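HIT domain-containing protein (Leishmania major, PDB 3KSV) is of unknown function but binds zinc and belongs to the HIT family, whose members are typically nucleotide hydrolases or transferases working through a nucleotidyl-histidine intermediate. Local coordinates at residues M48-K53 against F109-K114; V92-G97 against P105-H110. All coordinates share one frame; numbering follows the deposited sequence.

Contacts 1 and 2 flank the same strand, 109-114, in one antiparallel sheet: residues 48-53 pair with it along one edge and residues 92-97 along the other, so Phe109 and His110 belong to both. Both contacts are buried, with centres about 8 Å apart. Contact 1 is regular strand pairing inside the sheet, with four backbone bonds and mainly aliphatic side chains. Contact 2 lies at the outermost strand of the chain, where the second subunit continues the sheet; it has two backbone bonds across it and more polar side chains, and reaches the zinc site through His106. The two also touch directly, Pro52 O lying 2.8 Å from His106 NE2.

Contact 1: residues M48-K53 against F109-K114; sequences MLVIPK and FHIIPK
The carbonyl oxygen of Val50 lies at the edge of the Phe109 ring, in its plane, 3.8 Å from CD2. The imidazole of His110 is met at an oblique slant by one methyl of Leu49, CD2 coming within 3.4 Å of ND1, while the two side chains run alongside each other. That nitrogen is hydrogen-bonded to His47 NE2, and the ring of Trp125 of the second subunit meets His110 edge-to-face. The sheet face with Met48, Val50, Phe109 and Ile111 packs partly on helix 64-82. Ile111 CG1 sits beside its own backbone N (chi1 -44°), and with the next torsion at 72° CD1 is turned across the strand gap to Val50 CG2, 3.6 Å away; Met48 CG lies 3.9 Å from Ile111 CD1. Two antiparallel hydrogen-bonded pairs, Met48 with Ile111 and Val50 with Phe109, hold the backbones together. Their four bonds include Ile111 N to Met48 O at 2.8 Å and Phe109 N to Val50 O at 2.9 Å. Leu49 and His110 pair between them. The chemistry thus divides by face: apolar packing on one, where Met48 and Phe109 reach helix 64-82, and on the other a histidine of the predicted triad motif, fixed in rotation by His47 and flanked by Leu49.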
loop_
_atom_site.group_PDB
_atom_site.type_symbol
_atom_site.label_atom_id
_atom_site.label_comp_id
_atom_site.label_asym_id
_atom_site.label_seq_id
_atom_site.Cartn_x
_atom_site.Cartn_y
_atom_site.Cartn_z
ATOM N N MET A 48 5.445 10.887 -3.636
ATOM C CA MET A 48 5.137 10.481 -4.984
ATOM C C MET A 48 3.958 9.557 -5.011
ATOM O O MET A 48 3.478 9.113 -3.970
ATOM C CB MET A 48 6.366 9.841 -5.658
ATOM C CG MET A 48 6.875 8.524 -5.083
ATOM S SD MET A 48 8.168 7.854 -6.152
ATOM C CE MET A 48 7.154 7.537 -7.623
ATOM N N LEU A 49 3.495 9.301 -6.237
ATOM C CA LEU A 49 2.314 8.517 -6.522
ATOM C C LEU A 49 2.631 7.420 -7.547
ATOM O O LEU A 49 3.408 7.642 -8.474
ATOM C CB LEU A 49 1.239 9.420 -7.095
ATOM C CG LEU A 49 0.799 10.602 -6.225
ATOM C CD1 LEU A 49 0.040 11.629 -7.074
ATOM C CD2 LEU A 49 -0.038 10.155 -5.070
ATOM N N VAL A 50 2.046 6.240 -7.363
ATOM C CA VAL A 50 2.109 5.160 -8.352
ATOM C C VAL A 50 0.675 4.766 -8.684
ATOM O O VAL A 50 -0.085 4.377 -7.796
ATOM C CB VAL A 50 2.849 3.916 -7.805
ATOM C CG1 VAL A 50 2.709 2.737 -8.758
ATOM C CG2 VAL A 50 4.310 4.233 -7.544
ATOM N N ILE A 51 0.308 4.850 -9.952
ATOM C CA ILE A 51 -1.063 4.562 -10.369
ATOM C C ILE A 51 -1.119 3.527 -11.503
ATOM O O ILE A 51 -0.204 3.454 -12.326
ATOM C CB ILE A 51 -1.803 5.852 -10.820
ATOM C CG1 ILE A 51 -1.270 6.346 -12.143
ATOM C CG2 ILE A 51 -1.672 6.968 -9.767
ATOM C CD1 ILE A 51 -2.206 7.326 -12.816
ATOM N N PRO A 52 -2.194 2.722 -11.556
ATOM C CA PRO A 52 -2.407 1.941 -12.756
ATOM C C PRO A 52 -2.877 2.829 -13.900
ATOM O O PRO A 52 -3.559 3.831 -13.676
ATOM C CB PRO A 52 -3.515 0.980 -12.336
ATOM C CG PRO A 52 -4.306 1.757 -11.368
ATOM C CD PRO A 52 -3.283 2.523 -10.587
ATOM N N LYS A 53 -2.509 2.472 -15.119
ATOM C CA LYS A 53 -3.027 3.169 -16.289
ATOM C C LYS A 53 -4.541 2.949 -16.443
ATOM O O LYS A 53 -5.259 3.860 -16.845
ATOM C CB LYS A 53 -2.282 2.724 -17.547
ATOM C CG LYS A 53 -0.871 3.317 -17.671
ATOM C CD LYS A 53 -0.069 2.602 -18.765
ATOM C CE LYS A 53 1.176 3.370 -19.184
ATOM N NZ LYS A 53 2.076 2.535 -20.039
ATOM N N PHE A 109 -1.373 4.807 -5.225
ATOM C CA PHE A 109 -0.534 4.529 -4.076
ATOM C C PHE A 109 0.338 5.744 -3.794
ATOM O O PHE A 109 1.112 6.159 -4.634
ATOM C CB PHE A 109 0.367 3.317 -4.354
ATOM C CG PHE A 109 -0.341 2.016 -4.299
ATOM C CD1 PHE A 109 -0.305 1.249 -3.138
ATOM C CD2 PHE A 109 -1.065 1.562 -5.389
ATOM C CE1 PHE A 109 -0.956 0.073 -3.066
ATOM C CE2 PHE A 109 -1.732 0.362 -5.327
ATOM C CZ PHE A 109 -1.669 -0.398 -4.162
ATOM N N HIS A 110 0.204 6.311 -2.610
ATOM C CA HIS A 110 1.096 7.352 -2.142
ATOM C C HIS A 110 2.345 6.655 -1.575
ATOM O O HIS A 110 2.209 5.659 -0.831
ATOM C CB HIS A 110 0.430 8.134 -1.005
ATOM C CG HIS A 110 -0.868 8.805 -1.366
ATOM N ND1 HIS A 110 -0.939 10.124 -1.745
ATOM C CD2 HIS A 110 -2.151 8.360 -1.316
ATOM C CE1 HIS A 110 -2.203 10.453 -1.945
ATOM N NE2 HIS A 110 -2.960 9.399 -1.694
ATOM N N ILE A 111 3.538 7.164 -1.920
ATOM C CA ILE A 111 4.782 6.825 -1.198
ATOM C C ILE A 111 5.295 8.100 -0.558
ATOM O O ILE A 111 5.749 9.003 -1.262
ATOM C CB ILE A 111 5.880 6.163 -2.073
ATOM C CG1 ILE A 111 5.302 5.072 -3.004
ATOM C CG2 ILE A 111 6.972 5.514 -1.152
ATOM C CD1 ILE A 111 4.470 5.607 -4.167
ATOM N N ILE A 112 5.182 8.191 0.774
ATOM C CA ILE A 112 5.319 9.469 1.495
ATOM C C ILE A 112 6.524 9.417 2.428
ATOM O O ILE A 112 6.484 8.684 3.420
ATOM C CB ILE A 112 4.065 9.794 2.349
ATOM C CG1 ILE A 112 2.764 9.692 1.538
ATOM C CG2 ILE A 112 4.152 11.198 2.907
ATOM C CD1 ILE A 112 1.551 9.456 2.391
ATOM N N PRO A 113 7.610 10.181 2.121
ATOM C CA PRO A 113 8.787 10.247 2.994
ATOM C C PRO A 113 8.415 10.724 4.382
ATOM O O PRO A 113 7.577 11.623 4.520
ATOM C CB PRO A 113 9.679 11.291 2.318
ATOM C CG PRO A 113 9.283 11.214 0.868
ATOM C CD PRO A 113 7.832 10.901 0.854
ATOM N N LYS A 114 9.002 10.092 5.394
ATOM C CA LYS A 114 8.802 10.486 6.782
ATOM C C LYS A 114 10.146 10.954 7.281
ATOM O O LYS A 114 10.970 10.186 7.791
ATOM C CB LYS A 114 8.261 9.328 7.643
ATOM C CG LYS A 114 7.842 9.751 9.068
ATOM C CD LYS A 114 6.581 10.620 9.022
ATOM C CE LYS A 114 5.991 10.944 10.374
ATOM N NZ LYS A 114 5.798 9.727 11.189
#

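Contact 2: residues V92-G97 against P105-H110; sequences VLQNNG and PHVHFH. With ZN (zinc ion), chain B.
Gln94 lays its aliphatic chain over one face of the Phe109 ring, CG standing 3.7 Å from the centroid and only 3° off the ring normal, a CH-pi contact. Val92 CG1 approaches the edge of the same ring. With Gln94 CG anti to the backbone N (chi1 -168°) and the chain bent at the next torsion, the amide passes the ring and NE2 reaches Val107 CG1 at 3.7 Å. There Gln94 and Asn96 exchange two hydrogen bonds, Gln94 NE2 to Asn96 OD1 at 2.9 Å and Asn96 ND2 to Gln94 OE1 at 2.8 Å; each donor stands above the acceptor's carbonyl plane. Asn96 OD1 also accepts from Leu59 N, which further anchors the amide pair.

The backbones join at the hydrogen-bonded pair of Leu93 and His110, and Leu93 O, bonded to His110 N at 2.8 Å, also lies at the edge of the imidazole, in its plane. Farther out, His108 ND1 faces His106 O in the plane of its ring, so close that the exact geometry is doubtful, while Phe15 meets that ring edge-to-face. His106 ND1 binds zinc at 2.3 Å with Cys13, Cys16 and His55. Residues 92-96 pair in turn with a strand of the second subunit. Residues 106-110 match the histidine triad motif of HIT proteins, in which His108 is the predicted nucleophile forming the AMP-histidine intermediate.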
loop_
_atom_site.group_PDB
_atom_site.type_symbol
_atom_site.label_atom_id
_atom_site.label_comp_id
_atom_site.label_asym_id
_atom_site.label_seq_id
_atom_site.Cartn_x
_atom_site.Cartn_y
_atom_site.Cartn_z
ATOM N N VAL A 92 3.534 3.867 2.740
ATOM C CA VAL A 92 2.785 3.569 1.538
ATOM C C VAL A 92 1.300 3.512 1.937
ATOM O O VAL A 92 0.912 2.791 2.849
ATOM C CB VAL A 92 3.227 2.239 0.890
ATOM C CG1 VAL A 92 2.335 1.913 -0.326
ATOM C CG2 VAL A 92 4.700 2.331 0.455
ATOM N N LEU A 93 0.482 4.294 1.237
ATOM C CA LEU A 93 -0.909 4.467 1.564
ATOM C C LEU A 93 -1.738 4.441 0.299
ATOM O O LEU A 93 -1.436 5.130 -0.663
ATOM C CB LEU A 93 -1.123 5.800 2.259
ATOM C CG LEU A 93 -2.573 6.092 2.657
ATOM C CD1 LEU A 93 -2.969 5.170 3.819
ATOM C CD2 LEU A 93 -2.704 7.547 3.026
ATOM N N GLN A 94 -2.812 3.647 0.306
ATOM C CA GLN A 94 -3.736 3.606 -0.833
ATOM C C GLN A 94 -5.137 3.545 -0.280
ATOM O O GLN A 94 -5.458 2.644 0.477
ATOM C CB GLN A 94 -3.440 2.399 -1.703
ATOM C CG GLN A 94 -4.142 2.416 -3.058
ATOM C CD GLN A 94 -5.452 1.691 -3.025
ATOM O OE1 GLN A 94 -5.564 0.653 -2.373
ATOM N NE2 GLN A 94 -6.476 2.238 -3.718
ATOM N N ASN A 95 -5.959 4.514 -0.685
ATOM C CA ASN A 95 -7.274 4.742 -0.102
ATOM C C ASN A 95 -8.422 4.295 -1.046
ATOM O O ASN A 95 -8.353 4.491 -2.259
ATOM C CB ASN A 95 -7.405 6.226 0.173
ATOM C CG ASN A 95 -6.357 6.732 1.139
ATOM O OD1 ASN A 95 -5.940 6.034 2.057
ATOM N ND2 ASN A 95 -5.958 7.960 0.958
ATOM N N ASN A 96 -9.462 3.688 -0.483
ATOM C CA ASN A 96 -10.524 3.080 -1.268
ATOM C C ASN A 96 -11.866 3.481 -0.705
ATOM O O ASN A 96 -12.328 2.891 0.252
ATOM C CB ASN A 96 -10.370 1.583 -1.264
ATOM C CG ASN A 96 -9.070 1.148 -1.880
ATOM O OD1 ASN A 96 -8.972 1.009 -3.088
ATOM N ND2 ASN A 96 -8.059 0.929 -1.040
ATOM N N GLY A 97 -12.434 4.546 -1.265
ATOM C CA GLY A 97 -13.684 5.118 -0.769
ATOM C C GLY A 97 -13.479 6.462 -0.104
ATOM O O GLY A 97 -12.460 6.702 0.527
ATOM N N PRO A 105 -11.206 9.404 -7.745
ATOM C CA PRO A 105 -11.735 8.049 -7.902
ATOM C C PRO A 105 -10.940 7.158 -8.882
ATOM O O PRO A 105 -11.517 6.569 -9.807
ATOM C CB PRO A 105 -13.180 8.293 -8.394
ATOM C CG PRO A 105 -13.111 9.566 -9.153
ATOM C CD PRO A 105 -12.003 10.391 -8.500
ATOM N N HIS A 106 -9.627 7.057 -8.666
ATOM C CA HIS A 106 -8.735 6.234 -9.499
ATOM C C HIS A 106 -7.653 5.729 -8.531
ATOM O O HIS A 106 -7.137 6.507 -7.715
ATOM C CB HIS A 106 -8.189 7.099 -10.663
ATOM C CG HIS A 106 -7.260 6.393 -11.621
ATOM N ND1 HIS A 106 -7.380 6.505 -12.990
ATOM C CD2 HIS A 106 -6.165 5.629 -11.413
ATOM C CE1 HIS A 106 -6.417 5.819 -13.582
ATOM N NE2 HIS A 106 -5.667 5.273 -12.645
ATOM N N VAL A 107 -7.349 4.429 -8.570
ATOM C CA VAL A 107 -6.389 3.846 -7.620
ATOM C C VAL A 107 -5.067 4.619 -7.698
ATOM O O VAL A 107 -4.518 4.832 -8.784
ATOM C CB VAL A 107 -6.115 2.360 -7.925
ATOM C CG1 VAL A 107 -4.937 1.839 -7.101
ATOM C CG2 VAL A 107 -7.382 1.512 -7.663
ATOM N N HIS A 108 -4.573 5.069 -6.544
ATOM C CA HIS A 108 -3.245 5.655 -6.476
ATOM C C HIS A 108 -2.593 5.327 -5.138
ATOM O O HIS A 108 -3.200 5.497 -4.082
ATOM C CB HIS A 108 -3.275 7.159 -6.750
ATOM C CG HIS A 108 -4.270 7.911 -5.926
ATOM N ND1 HIS A 108 -5.630 7.766 -6.090
ATOM C CD2 HIS A 108 -4.105 8.854 -4.968
ATOM C CE1 HIS A 108 -6.257 8.578 -5.259
ATOM N NE2 HIS A 108 -5.358 9.247 -4.564
ATOM N N PHE A 109 -1.373 4.807 -5.225
ATOM C CA PHE A 109 -0.534 4.529 -4.076
ATOM C C PHE A 109 0.338 5.744 -3.794
ATOM O O PHE A 109 1.112 6.159 -4.634
ATOM C CB PHE A 109 0.367 3.317 -4.354
ATOM C CG PHE A 109 -0.341 2.016 -4.299
ATOM C CD1 PHE A 109 -0.305 1.249 -3.138
ATOM C CD2 PHE A 109 -1.065 1.562 -5.389
ATOM C CE1 PHE A 109 -0.956 0.073 -3.066
ATOM C CE2 PHE A 109 -1.732 0.362 -5.327
ATOM C CZ PHE A 109 -1.669 -0.398 -4.162
ATOM N N HIS A 110 0.204 6.311 -2.610
ATOM C CA HIS A 110 1.096 7.352 -2.142
ATOM C C HIS A 110 2.345 6.655 -1.575
ATOM O O HIS A 110 2.209 5.659 -0.831
ATOM C CB HIS A 110 0.430 8.134 -1.005
ATOM C CG HIS A 110 -0.868 8.805 -1.366
ATOM N ND1 HIS A 110 -0.939 10.124 -1.745
ATOM C CD2 HIS A 110 -2.151 8.360 -1.316
ATOM C CE1 HIS A 110 -2.203 10.453 -1.945
ATOM N NE2 HIS A 110 -2.960 9.399 -1.694
HETATM ZN ZN ZN B . -9.082 7.741 -13.810
#